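Local coordinates for sterol regulatory element-binding protein cleavage-activating protein (Schizosaccharomyces pombe, PDB 4YHC) that is the escort protein needed for Sre1 processing at low sterol and low oxygen, represented here by its cytoplasmic WD40 domain, at residues 78-84 against 119-125; 92-98 against 109-113; 147-153 against 165-171. The protein carries 9 engineered substitutions. All coordinates share one frame; numbering follows the deposited sequence.

Contact 1 (78-84 against 119-125); sequences KAIALDP and SKLNVFW
The indole of W125 lies with one face against the backbone at L82 and D83. CB of D83 stands over the six-membered ring in a CH-pi contact, 3.7 Å from its centroid, and L82 C lies over the same face, also toward the rim. In the ring plane, at the pyrrole edge, comes the methyl of A81, its CB 4.0 Å from W125 CD1. The CB of W125 points toward strand 79-82, and with CG anti to the carbonyl carbon (chi1 -69°) the indole lies against L82 and D83. Two outside partners fix it there: NE1 is hydrogen-bonded to S90 OG, and the ring makes an edge-to-face pair with F138. The D83 carboxylate leads away from the indole and is held by the backbone N-H groups of Q85, N87 and Y88, which is likely to keep CB in place over the ring.

Further along, small meets branched. A79 CB touches V123 CG2 at 3.8 Å and A81 CB meets V123 CG1 at 4.1 Å; alanine suits both places because the axes of strands 79-82 and 121-125 lie close and run nearly parallel, at 16°. K78 passes slantwise over L121, CD against CG, and brings NZ to S119 O, but the modelled separation is implausibly short and S119 is poorly ordered, so the detail is doubtful.

The two backbones are joined through water. One molecule accepts from W125 N and donates to L82 O, at 2.9 Å each; two others link I80 O with V123 N and K78 O with L121 N in the same manner. Such a water-bridged, nearly parallel pair, one strand from each of two adjoining four-stranded antiparallel sheets, is a seam between the innermost strands of adjacent blades in a WD40 beta-propeller.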
loop_
_atom_site.group_PDB
_atom_site.type_symbol
_atom_site.label_atom_id
_atom_site.label_comp_id
_atom_site.label_asym_id
_atom_site.label_seq_id
_atom_site.Cartn_x
_atom_site.Cartn_y
_atom_site.Cartn_z
ATOM N N LYS A 78 -14.129 8.096 10.299
ATOM C CA LYS A 78 -14.382 6.914 9.549
ATOM C C LYS A 78 -13.282 6.634 8.494
ATOM O O LYS A 78 -13.169 5.514 8.058
ATOM C CB LYS A 78 -15.693 7.078 8.773
ATOM C CG LYS A 78 -17.020 7.079 9.520
ATOM C CD LYS A 78 -18.150 6.820 8.495
ATOM C CE LYS A 78 -19.319 6.007 9.018
ATOM N NZ LYS A 78 -19.993 5.267 7.908
ATOM N N ALA A 79 -12.585 7.651 7.983
ATOM C CA ALA A 79 -11.558 7.374 6.938
ATOM C C ALA A 79 -10.593 8.522 6.837
ATOM O O ALA A 79 -10.903 9.652 7.220
ATOM C CB ALA A 79 -12.195 7.191 5.572
ATOM N N ILE A 80 -9.405 8.171 6.359
ATOM C CA ILE A 80 -8.364 9.113 6.033
ATOM C C ILE A 80 -7.768 8.778 4.697
ATOM O O ILE A 80 -7.739 7.624 4.329
ATOM C CB ILE A 80 -7.248 9.112 7.096
ATOM C CG1 ILE A 80 -6.180 10.130 6.698
ATOM C CG2 ILE A 80 -6.588 7.727 7.246
ATOM C CD1 ILE A 80 -5.054 10.216 7.700
ATOM N N ALA A 81 -7.304 9.778 3.960
ATOM C CA ALA A 81 -6.604 9.501 2.727
ATOM C C ALA A 81 -5.762 10.678 2.332
ATOM O O ALA A 81 -6.013 11.819 2.770
ATOM C CB ALA A 81 -7.556 9.103 1.651
ATOM N N LEU A 82 -4.670 10.391 1.632
ATOM C CA LEU A 82 -3.760 11.419 1.166
ATOM C C LEU A 82 -3.825 11.526 -0.287
ATOM O O LEU A 82 -4.031 10.503 -0.970
ATOM C CB LEU A 82 -2.321 11.037 1.502
ATOM C CG LEU A 82 -1.868 11.089 2.956
ATOM C CD1 LEU A 82 -1.990 9.725 3.560
ATOM C CD2 LEU A 82 -0.403 11.449 2.995
ATOM N N ASP A 83 -3.589 12.724 -0.814
ATOM C CA ASP A 83 -3.495 12.820 -2.251
ATOM C C ASP A 83 -2.165 12.129 -2.693
ATOM O O ASP A 83 -1.251 11.923 -1.869
ATOM C CB ASP A 83 -3.584 14.277 -2.723
ATOM C CG ASP A 83 -2.255 15.012 -2.674
ATOM O OD1 ASP A 83 -1.790 15.370 -1.578
ATOM O OD2 ASP A 83 -1.683 15.213 -3.752
ATOM N N PRO A 84 -2.062 11.791 -3.972
ATOM C CA PRO A 84 -0.904 11.052 -4.411
ATOM C C PRO A 84 0.414 11.756 -4.273
ATOM O O PRO A 84 1.402 11.089 -4.156
ATOM C CB PRO A 84 -1.209 10.727 -5.904
ATOM C CG PRO A 84 -2.629 11.049 -6.126
ATOM C CD PRO A 84 -3.022 12.024 -5.069
ATOM N N SER A 119 -21.802 2.181 8.018
ATOM C CA SER A 119 -21.174 2.021 6.729
ATOM C C SER A 119 -19.686 2.182 6.956
ATOM O O SER A 119 -19.248 3.065 7.693
ATOM C CB SER A 119 -21.680 3.079 5.751
ATOM O OG SER A 119 -21.496 2.650 4.419
ATOM N N LYS A 120 -18.936 1.273 6.366
ATOM C CA LYS A 120 -17.505 1.331 6.320
ATOM C C LYS A 120 -17.115 2.097 5.033
ATOM O O LYS A 120 -17.659 1.844 3.981
ATOM C CB LYS A 120 -16.941 -0.096 6.320
ATOM C CG LYS A 120 -16.587 -0.622 7.706
ATOM C CD LYS A 120 -17.782 -0.821 8.646
ATOM C CE LYS A 120 -17.327 -0.880 10.104
ATOM N NZ LYS A 120 -18.099 -1.817 10.967
ATOM N N LEU A 121 -16.173 3.020 5.148
ATOM C CA LEU A 121 -15.710 3.804 4.003
ATOM C C LEU A 121 -14.322 3.441 3.517
ATOM O O LEU A 121 -13.430 3.195 4.322
ATOM C CB LEU A 121 -15.639 5.280 4.378
ATOM C CG LEU A 121 -16.915 5.987 4.748
ATOM C CD1 LEU A 121 -16.626 7.483 4.602
ATOM C CD2 LEU A 121 -18.107 5.584 3.886
ATOM N N ASN A 122 -14.137 3.488 2.210
ATOM C CA ASN A 122 -12.808 3.593 1.640
ATOM C C ASN A 122 -12.774 4.856 0.808
ATOM O O ASN A 122 -13.734 5.080 0.076
ATOM C CB ASN A 122 -12.550 2.380 0.794
ATOM C CG ASN A 122 -11.091 2.190 0.493
ATOM O OD1 ASN A 122 -10.221 2.813 1.119
ATOM N ND2 ASN A 122 -10.804 1.326 -0.482
ATOM N N VAL A 123 -11.727 5.705 0.952
ATOM C CA VAL A 123 -11.615 6.953 0.211
ATOM C C VAL A 123 -10.352 7.060 -0.607
ATOM O O VAL A 123 -9.338 6.686 -0.117
ATOM C CB VAL A 123 -11.626 8.137 1.188
ATOM C CG1 VAL A 123 -11.459 9.426 0.397
ATOM C CG2 VAL A 123 -12.927 8.173 1.966
ATOM N N PHE A 124 -10.408 7.573 -1.834
ATOM C CA PHE A 124 -9.249 7.621 -2.731
ATOM C C PHE A 124 -9.281 8.938 -3.410
ATOM O O PHE A 124 -10.333 9.353 -3.822
ATOM C CB PHE A 124 -9.394 6.678 -3.967
ATOM C CG PHE A 124 -9.913 5.360 -3.662
ATOM C CD1 PHE A 124 -9.172 4.494 -2.954
ATOM C CD2 PHE A 124 -11.150 4.975 -4.135
ATOM C CE1 PHE A 124 -9.634 3.248 -2.677
ATOM C CE2 PHE A 124 -11.642 3.740 -3.851
ATOM C CZ PHE A 124 -10.884 2.871 -3.109
ATOM N N TRP A 125 -8.128 9.556 -3.568
ATOM C CA TRP A 125 -7.938 10.717 -4.436
ATOM C C TRP A 125 -7.467 10.294 -5.827
ATOM O O TRP A 125 -6.545 9.465 -5.958
ATOM C CB TRP A 125 -6.820 11.565 -3.869
ATOM C CG TRP A 125 -7.110 12.278 -2.561
ATOM C CD1 TRP A 125 -7.325 11.709 -1.368
ATOM C CD2 TRP A 125 -7.105 13.667 -2.345
ATOM N NE1 TRP A 125 -7.432 12.651 -0.410
ATOM C CE2 TRP A 125 -7.296 13.875 -0.987
ATOM C CE3 TRP A 125 -6.894 14.767 -3.169
ATOM C CZ2 TRP A 125 -7.360 15.171 -0.403
ATOM C CZ3 TRP A 125 -6.898 16.056 -2.600
ATOM C CH2 TRP A 125 -7.163 16.247 -1.246
HETATM O O HOH W 1 -15.114 3.360 7.672
HETATM O O HOH W 2 -9.825 5.285 3.356
HETATM O O HOH W 3 -5.976 8.583 -1.966
#

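Contact 2 (92-98 against 109-113)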
loop_
_atom_site.group_PDB
_atom_site.type_symbol
_atom_site.label_atom_id
_atom_site.label_comp_id
_atom_site.label_asym_id
_atom_site.label_seq_id
_atom_site.Cartn_x
_atom_site.Cartn_y
_atom_site.Cartn_z
ATOM N N PHE A 92 -12.513 12.028 7.119
ATOM C CA PHE A 92 -13.949 11.880 7.100
ATOM C C PHE A 92 -14.420 11.475 8.469
ATOM O O PHE A 92 -14.000 10.425 9.007
ATOM C CB PHE A 92 -14.376 10.764 6.118
ATOM C CG PHE A 92 -14.306 11.180 4.673
ATOM C CD1 PHE A 92 -13.076 11.356 4.052
ATOM C CD2 PHE A 92 -15.489 11.373 3.923
ATOM C CE1 PHE A 92 -13.006 11.765 2.744
ATOM C CE2 PHE A 92 -15.412 11.771 2.619
ATOM C CZ PHE A 92 -14.176 11.993 2.033
ATOM N N SER A 93 -15.285 12.297 9.054
ATOM C CA SER A 93 -16.050 11.879 10.236
ATOM C C SER A 93 -17.343 11.207 9.767
ATOM O O SER A 93 -17.498 10.938 8.559
ATOM C CB SER A 93 -16.330 13.093 11.133
ATOM O OG SER A 93 -17.160 14.035 10.432
ATOM N N LYS A 94 -18.282 10.914 10.686
ATOM C CA LYS A 94 -19.530 10.312 10.284
ATOM C C LYS A 94 -20.364 11.203 9.341
ATOM O O LYS A 94 -21.074 10.677 8.491
ATOM C CB LYS A 94 -20.375 9.873 11.495
ATOM C CG LYS A 94 -20.901 11.010 12.368
ATOM C CD LYS A 94 -21.641 10.509 13.626
ATOM C CE LYS A 94 -21.759 11.647 14.653
ATOM N NZ LYS A 94 -22.098 11.202 16.036
ATOM N N ASP A 95 -20.258 12.525 9.470
ATOM C CA ASP A 95 -21.043 13.434 8.637
ATOM C C ASP A 95 -20.272 14.531 7.940
ATOM O O ASP A 95 -20.872 15.317 7.202
ATOM C CB ASP A 95 -22.193 14.083 9.434
ATOM C CG ASP A 95 -21.741 14.840 10.657
ATOM O OD1 ASP A 95 -20.621 15.375 10.699
ATOM O OD2 ASP A 95 -22.544 14.896 11.616
ATOM N N THR A 96 -18.953 14.594 8.130
ATOM C CA THR A 96 -18.187 15.727 7.565
ATOM C C THR A 96 -16.862 15.301 6.968
ATOM O O THR A 96 -16.166 14.428 7.527
ATOM C CB THR A 96 -17.950 16.741 8.690
ATOM O OG1 THR A 96 -19.153 16.875 9.458
ATOM C CG2 THR A 96 -17.521 18.087 8.173
ATOM N N LEU A 97 -16.502 15.921 5.850
ATOM C CA LEU A 97 -15.177 15.775 5.316
ATOM C C LEU A 97 -14.396 17.068 5.459
ATOM O O LEU A 97 -14.943 18.206 5.350
ATOM C CB LEU A 97 -15.215 15.255 3.880
ATOM C CG LEU A 97 -15.527 16.200 2.742
ATOM C CD1 LEU A 97 -14.323 16.879 2.127
ATOM C CD2 LEU A 97 -16.253 15.403 1.659
ATOM N N PHE A 98 -13.119 16.886 5.743
ATOM C CA PHE A 98 -12.216 17.966 5.984
ATOM C C PHE A 98 -11.008 17.787 5.106
ATOM O O PHE A 98 -10.392 16.734 5.110
ATOM C CB PHE A 98 -11.766 17.898 7.441
ATOM C CG PHE A 98 -12.870 17.833 8.484
ATOM C CD1 PHE A 98 -13.366 16.639 8.927
ATOM C CD2 PHE A 98 -13.289 18.987 9.153
ATOM C CE1 PHE A 98 -14.298 16.548 9.940
ATOM C CE2 PHE A 98 -14.217 18.915 10.195
ATOM C CZ PHE A 98 -14.746 17.688 10.575
ATOM N N LEU A 109 -11.013 23.202 3.470
ATOM C CA LEU A 109 -12.413 22.982 3.143
ATOM C C LEU A 109 -13.022 22.033 4.137
ATOM O O LEU A 109 -12.343 21.125 4.685
ATOM C CB LEU A 109 -12.538 22.475 1.696
ATOM C CG LEU A 109 -13.890 22.042 1.160
ATOM C CD1 LEU A 109 -13.929 22.213 -0.334
ATOM C CD2 LEU A 109 -14.196 20.590 1.477
ATOM N N GLN A 110 -14.293 22.283 4.403
ATOM C CA GLN A 110 -15.123 21.419 5.212
ATOM C C GLN A 110 -16.451 21.265 4.505
ATOM O O GLN A 110 -16.994 22.251 4.051
ATOM C CB GLN A 110 -15.289 22.026 6.573
ATOM C CG GLN A 110 -16.200 21.269 7.503
ATOM C CD GLN A 110 -16.291 21.949 8.848
ATOM O OE1 GLN A 110 -15.383 22.644 9.226
ATOM N NE2 GLN A 110 -17.366 21.717 9.584
ATOM N N HIS A 111 -16.998 20.047 4.458
ATOM C CA HIS A 111 -18.165 19.741 3.633
ATOM C C HIS A 111 -18.951 18.614 4.237
ATOM O O HIS A 111 -18.362 17.568 4.559
ATOM C CB HIS A 111 -17.755 19.329 2.221
ATOM C CG HIS A 111 -18.905 19.229 1.273
ATOM N ND1 HIS A 111 -19.397 20.324 0.594
ATOM C CD2 HIS A 111 -19.652 18.167 0.878
ATOM C CE1 HIS A 111 -20.402 19.941 -0.180
ATOM N NE2 HIS A 111 -20.583 18.637 -0.014
ATOM N N SER A 112 -20.281 18.783 4.372
ATOM C CA SER A 112 -21.054 17.746 5.035
ATOM C C SER A 112 -21.587 16.714 4.034
ATOM O O SER A 112 -21.803 17.043 2.887
ATOM C CB SER A 112 -22.108 18.367 5.911
ATOM O OG SER A 112 -21.420 19.082 6.919
ATOM N N TYR A 113 -21.697 15.447 4.439
ATOM C CA TYR A 113 -21.839 14.381 3.447
ATOM C C TYR A 113 -22.666 13.287 4.069
ATOM O O TYR A 113 -22.615 13.093 5.292
ATOM C CB TYR A 113 -20.445 13.886 2.924
ATOM C CG TYR A 113 -19.782 12.879 3.831
ATOM C CD1 TYR A 113 -19.031 13.276 4.940
ATOM C CD2 TYR A 113 -19.930 11.534 3.594
ATOM C CE1 TYR A 113 -18.510 12.368 5.807
ATOM C CE2 TYR A 113 -19.393 10.632 4.434
ATOM C CZ TYR A 113 -18.702 11.042 5.550
ATOM O OH TYR A 113 -18.179 10.062 6.387
#
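Y113 and F92 meet as a T-shaped pair: the CD2 edge of the phenylalanine is aimed at the face of the tyrosine, the planes 80° apart and the centroids separated by 5.2 Å. F92 CD2 lies 3.6 Å from Y113 CZ, over the rim of the phenol and not its middle. The tyrosine reaches this place because its CG sits between its own backbone N and carbonyl carbon (chi1 82°), which folds the ring back over the turn at residues 93-96. There its OH is directed at S93 O, which lies in the ring plane; the hydrogen bond is modelled implausibly short, so its length deserves little weight. With the tyrosine cut back to an alanine, the edge of F92 would probably lose the aromatic face it meets, and S93 O the hydroxyl that reaches it.

The turn is tied by an ST motif, in which S93 OG accepts from T96 N. Beyond it, T96 and S112 form a non-hydrogen-bonded antiparallel pair, and L97 with H111 a hydrogen-bonded one, L97 N to H111 O spanning 2.8 Å almost straight. On one face of this ladder, Q110 runs extended alongside F98, its amide turned 47° from the ring, while its CG packs on T96 CG2 at 3.5 Å. A flexible amide with a long aliphatic stem suits this solvent-facing position of Q110. On the other face L97 lies beside H111, pointing the same way, and its CD1 touches L109 CD2 at 3.8 Å.

Around this hairpin of strands 96-101 and 106-112, strand 88-92 flanks the inner side. L97 and L109 pack on I163 of strand 161-170, and F92 reaches L121 and V123 of strand 121-127, so the hairpin leans on the next sheet.

Contact 3 (147-153 against 165-171); sequences GEIQVFS and LVEKFQL
Strands 148-153 and 165-170 pair antiparallel at 157°, and their regular ladder is broken by a classic beta bulge in which V166 and E167 both face V151. The carbonyl of V151 is therefore gripped twice, by V166 N at 2.8 Å, close to end-on, and by E167 N at 3.2 Å on a lone pair. In the regular part, I149 and F169 exchange two backbone bonds, and G147 O receives L171 N. Glycine fits this end: its positive phi would push a CB against the preceding carbonyl, and a CB would also crowd Q170 NE2 and L171 O.

On the sheet face carrying F152, L165 and Q150, the leucine drops its CD2 almost squarely over the F152 ring, 4.1 Å from the centroid and only 9° off the normal, a CH-pi contact; CB of Q150 lies against the same methyl. Farther along this face K168 stretches out, CG anti to its backbone N (chi1 -173°), and lays its CE against E148 OE2 at 3.4 Å. Its NZ makes a long salt bridge to that oxygen, which has a further long, weak ion pair with K116. Q170 OE1 lies 3.7 Å from E148 CG, amide and carboxylate almost perpendicular, while Q170 NE2 donates to L171 O.

The opposite face carries I149, V151, F169 and the aliphatic base of E167, whose end leads away. V151 runs side by side with E167, CG1 to CB 3.7 Å; at the bulge, V151 CG2 also meets V166 CG2. I149 rests CG2 on F169 CD2 at 4.1 Å, and the F169 ring is stacked on Y201.

This hairpin forms the outer half of the sheet begun by strand 121-127. Strand 136-144 borders it within the sheet, while I149 and L171 pack on strand 187-193 of the following one.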
loop_
_atom_site.group_PDB
_atom_site.type_symbol
_atom_site.label_atom_id
_atom_site.label_comp_id
_atom_site.label_asym_id
_atom_site.label_seq_id
_atom_site.Cartn_x
_atom_site.Cartn_y
_atom_site.Cartn_z
ATOM N N GLY A 147 -22.216 -0.663 -1.099
ATOM C CA GLY A 147 -22.290 -0.776 -2.541
ATOM C C GLY A 147 -22.470 0.551 -3.221
ATOM O O GLY A 147 -22.501 0.620 -4.426
ATOM N N GLU A 148 -22.529 1.604 -2.429
ATOM C CA GLU A 148 -22.622 2.990 -2.893
ATOM C C GLU A 148 -21.227 3.566 -3.197
ATOM O O GLU A 148 -20.319 3.409 -2.402
ATOM C CB GLU A 148 -23.268 3.775 -1.757
ATOM C CG GLU A 148 -24.224 4.856 -2.133
ATOM C CD GLU A 148 -25.473 4.839 -1.259
ATOM O OE1 GLU A 148 -25.555 3.970 -0.348
ATOM O OE2 GLU A 148 -26.379 5.690 -1.498
ATOM N N ILE A 149 -21.060 4.196 -4.354
ATOM C CA ILE A 149 -19.848 4.899 -4.690
ATOM C C ILE A 149 -20.199 6.313 -5.088
ATOM O O ILE A 149 -20.923 6.520 -6.087
ATOM C CB ILE A 149 -19.148 4.266 -5.893
ATOM C CG1 ILE A 149 -18.763 2.845 -5.580
ATOM C CG2 ILE A 149 -17.909 5.054 -6.271
ATOM C CD1 ILE A 149 -18.324 2.099 -6.800
ATOM N N GLN A 150 -19.606 7.277 -4.371
ATOM C CA GLN A 150 -19.756 8.701 -4.645
ATOM C C GLN A 150 -18.475 9.302 -5.161
ATOM O O GLN A 150 -17.353 9.039 -4.649
ATOM C CB GLN A 150 -20.185 9.459 -3.392
ATOM C CG GLN A 150 -21.388 8.847 -2.700
ATOM C CD GLN A 150 -21.785 9.558 -1.443
ATOM O OE1 GLN A 150 -21.752 10.772 -1.378
ATOM N NE2 GLN A 150 -22.190 8.797 -0.430
ATOM N N VAL A 151 -18.609 10.144 -6.173
ATOM C CA VAL A 151 -17.434 10.862 -6.669
ATOM C C VAL A 151 -17.604 12.352 -6.707
ATOM O O VAL A 151 -18.581 12.870 -7.226
ATOM C CB VAL A 151 -16.826 10.281 -7.966
ATOM C CG1 VAL A 151 -17.601 9.088 -8.490
ATOM C CG2 VAL A 151 -16.500 11.334 -8.987
ATOM N N PHE A 152 -16.658 13.005 -6.030
ATOM C CA PHE A 152 -16.676 14.415 -5.784
ATOM C C PHE A 152 -15.624 15.053 -6.628
ATOM O O PHE A 152 -14.541 14.525 -6.802
ATOM C CB PHE A 152 -16.373 14.722 -4.361
ATOM C CG PHE A 152 -17.432 14.282 -3.388
ATOM C CD1 PHE A 152 -17.383 13.053 -2.800
ATOM C CD2 PHE A 152 -18.425 15.169 -2.971
ATOM C CE1 PHE A 152 -18.331 12.651 -1.876
ATOM C CE2 PHE A 152 -19.350 14.793 -2.026
ATOM C CZ PHE A 152 -19.312 13.537 -1.471
ATOM N N SER A 153 -15.958 16.192 -7.207
ATOM C CA SER A 153 -14.946 16.989 -7.902
ATOM C C SER A 153 -14.458 18.012 -6.906
ATOM O O SER A 153 -15.254 18.724 -6.267
ATOM C CB SER A 153 -15.517 17.702 -9.138
ATOM O OG SER A 153 -14.500 18.499 -9.699
ATOM N N LEU A 165 -20.435 16.962 -5.425
ATOM C CA LEU A 165 -20.826 15.580 -5.738
ATOM C C LEU A 165 -21.184 15.510 -7.180
ATOM O O LEU A 165 -22.103 16.170 -7.593
ATOM C CB LEU A 165 -22.033 15.204 -4.890
ATOM C CG LEU A 165 -22.460 13.727 -4.740
ATOM C CD1 LEU A 165 -23.711 13.370 -5.526
ATOM C CD2 LEU A 165 -21.343 12.735 -5.052
ATOM N N VAL A 166 -20.414 14.808 -7.993
ATOM C CA VAL A 166 -20.670 14.817 -9.428
ATOM C C VAL A 166 -21.288 13.496 -9.890
ATOM O O VAL A 166 -22.073 13.490 -10.801
ATOM C CB VAL A 166 -19.441 15.187 -10.305
ATOM C CG1 VAL A 166 -19.178 16.682 -10.303
ATOM C CG2 VAL A 166 -18.201 14.449 -9.902
ATOM N N GLU A 167 -20.963 12.372 -9.261
ATOM C CA GLU A 167 -21.478 11.091 -9.718
ATOM C C GLU A 167 -21.819 10.302 -8.516
ATOM O O GLU A 167 -21.267 10.545 -7.436
ATOM C CB GLU A 167 -20.434 10.331 -10.473
ATOM C CG GLU A 167 -20.049 10.905 -11.799
ATOM C CD GLU A 167 -21.045 10.594 -12.893
ATOM O OE1 GLU A 167 -22.174 10.134 -12.616
ATOM O OE2 GLU A 167 -20.678 10.830 -14.041
ATOM N N LYS A 168 -22.729 9.353 -8.694
ATOM C CA LYS A 168 -23.081 8.440 -7.642
ATOM C C LYS A 168 -23.455 7.133 -8.252
ATOM O O LYS A 168 -24.232 7.114 -9.178
ATOM C CB LYS A 168 -24.258 8.978 -6.903
ATOM C CG LYS A 168 -24.608 8.170 -5.680
ATOM C CD LYS A 168 -25.359 9.048 -4.705
ATOM C CE LYS A 168 -25.529 8.376 -3.360
ATOM N NZ LYS A 168 -26.264 9.324 -2.472
ATOM N N PHE A 169 -22.926 6.029 -7.760
ATOM C CA PHE A 169 -23.266 4.747 -8.348
ATOM C C PHE A 169 -23.694 3.826 -7.246
ATOM O O PHE A 169 -23.375 4.028 -6.075
ATOM C CB PHE A 169 -22.087 4.117 -9.058
ATOM C CG PHE A 169 -21.325 5.048 -9.976
ATOM C CD1 PHE A 169 -21.964 5.765 -10.968
ATOM C CD2 PHE A 169 -19.934 5.149 -9.881
ATOM C CE1 PHE A 169 -21.242 6.609 -11.808
ATOM C CE2 PHE A 169 -19.214 5.984 -10.734
ATOM C CZ PHE A 169 -19.879 6.707 -11.701
ATOM N N GLN A 170 -24.400 2.776 -7.631
ATOM C CA GLN A 170 -24.868 1.812 -6.691
ATOM C C GLN A 170 -24.602 0.448 -7.291
ATOM O O GLN A 170 -24.968 0.168 -8.421
ATOM C CB GLN A 170 -26.361 2.008 -6.433
ATOM C CG GLN A 170 -26.947 0.922 -5.529
ATOM C CD GLN A 170 -26.286 0.918 -4.159
ATOM O OE1 GLN A 170 -25.991 1.984 -3.608
ATOM N NE2 GLN A 170 -26.037 -0.268 -3.606
ATOM N N LEU A 171 -23.955 -0.398 -6.515
ATOM C CA LEU A 171 -23.700 -1.751 -6.920
ATOM C C LEU A 171 -24.809 -2.643 -6.350
ATOM O O LEU A 171 -25.371 -2.354 -5.312
ATOM C CB LEU A 171 -22.329 -2.204 -6.394
ATOM C CG LEU A 171 -21.144 -2.027 -7.342
ATOM C CD1 LEU A 171 -21.054 -0.657 -7.997
ATOM C CD2 LEU A 171 -19.858 -2.343 -6.597
#

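How the contacts relate
The three contacts follow the propeller through two consecutive sheets. Contact 2 is nested inside the chain loop closed by contact 1, and contact 3 comes after both. Contact 2 builds the outer half of the sheet running from strand 79-82 to strand 106-112, contact 3 the outer half of the sheet from strand 121-127 to strand 161-170, which contact 1 also reaches as it joins the innermost strands of the two. Contacts 1 and 2 have centres about 12 Å apart and touch, as F92 pairs with the bulge at K78 and A79. Contact 3, about 14 Å from contact 1 and 15 Å from contact 2 between centres, touches neither. Blades are thus built by hairpins and joined across their seams, within a region that probably interacts with Sre1.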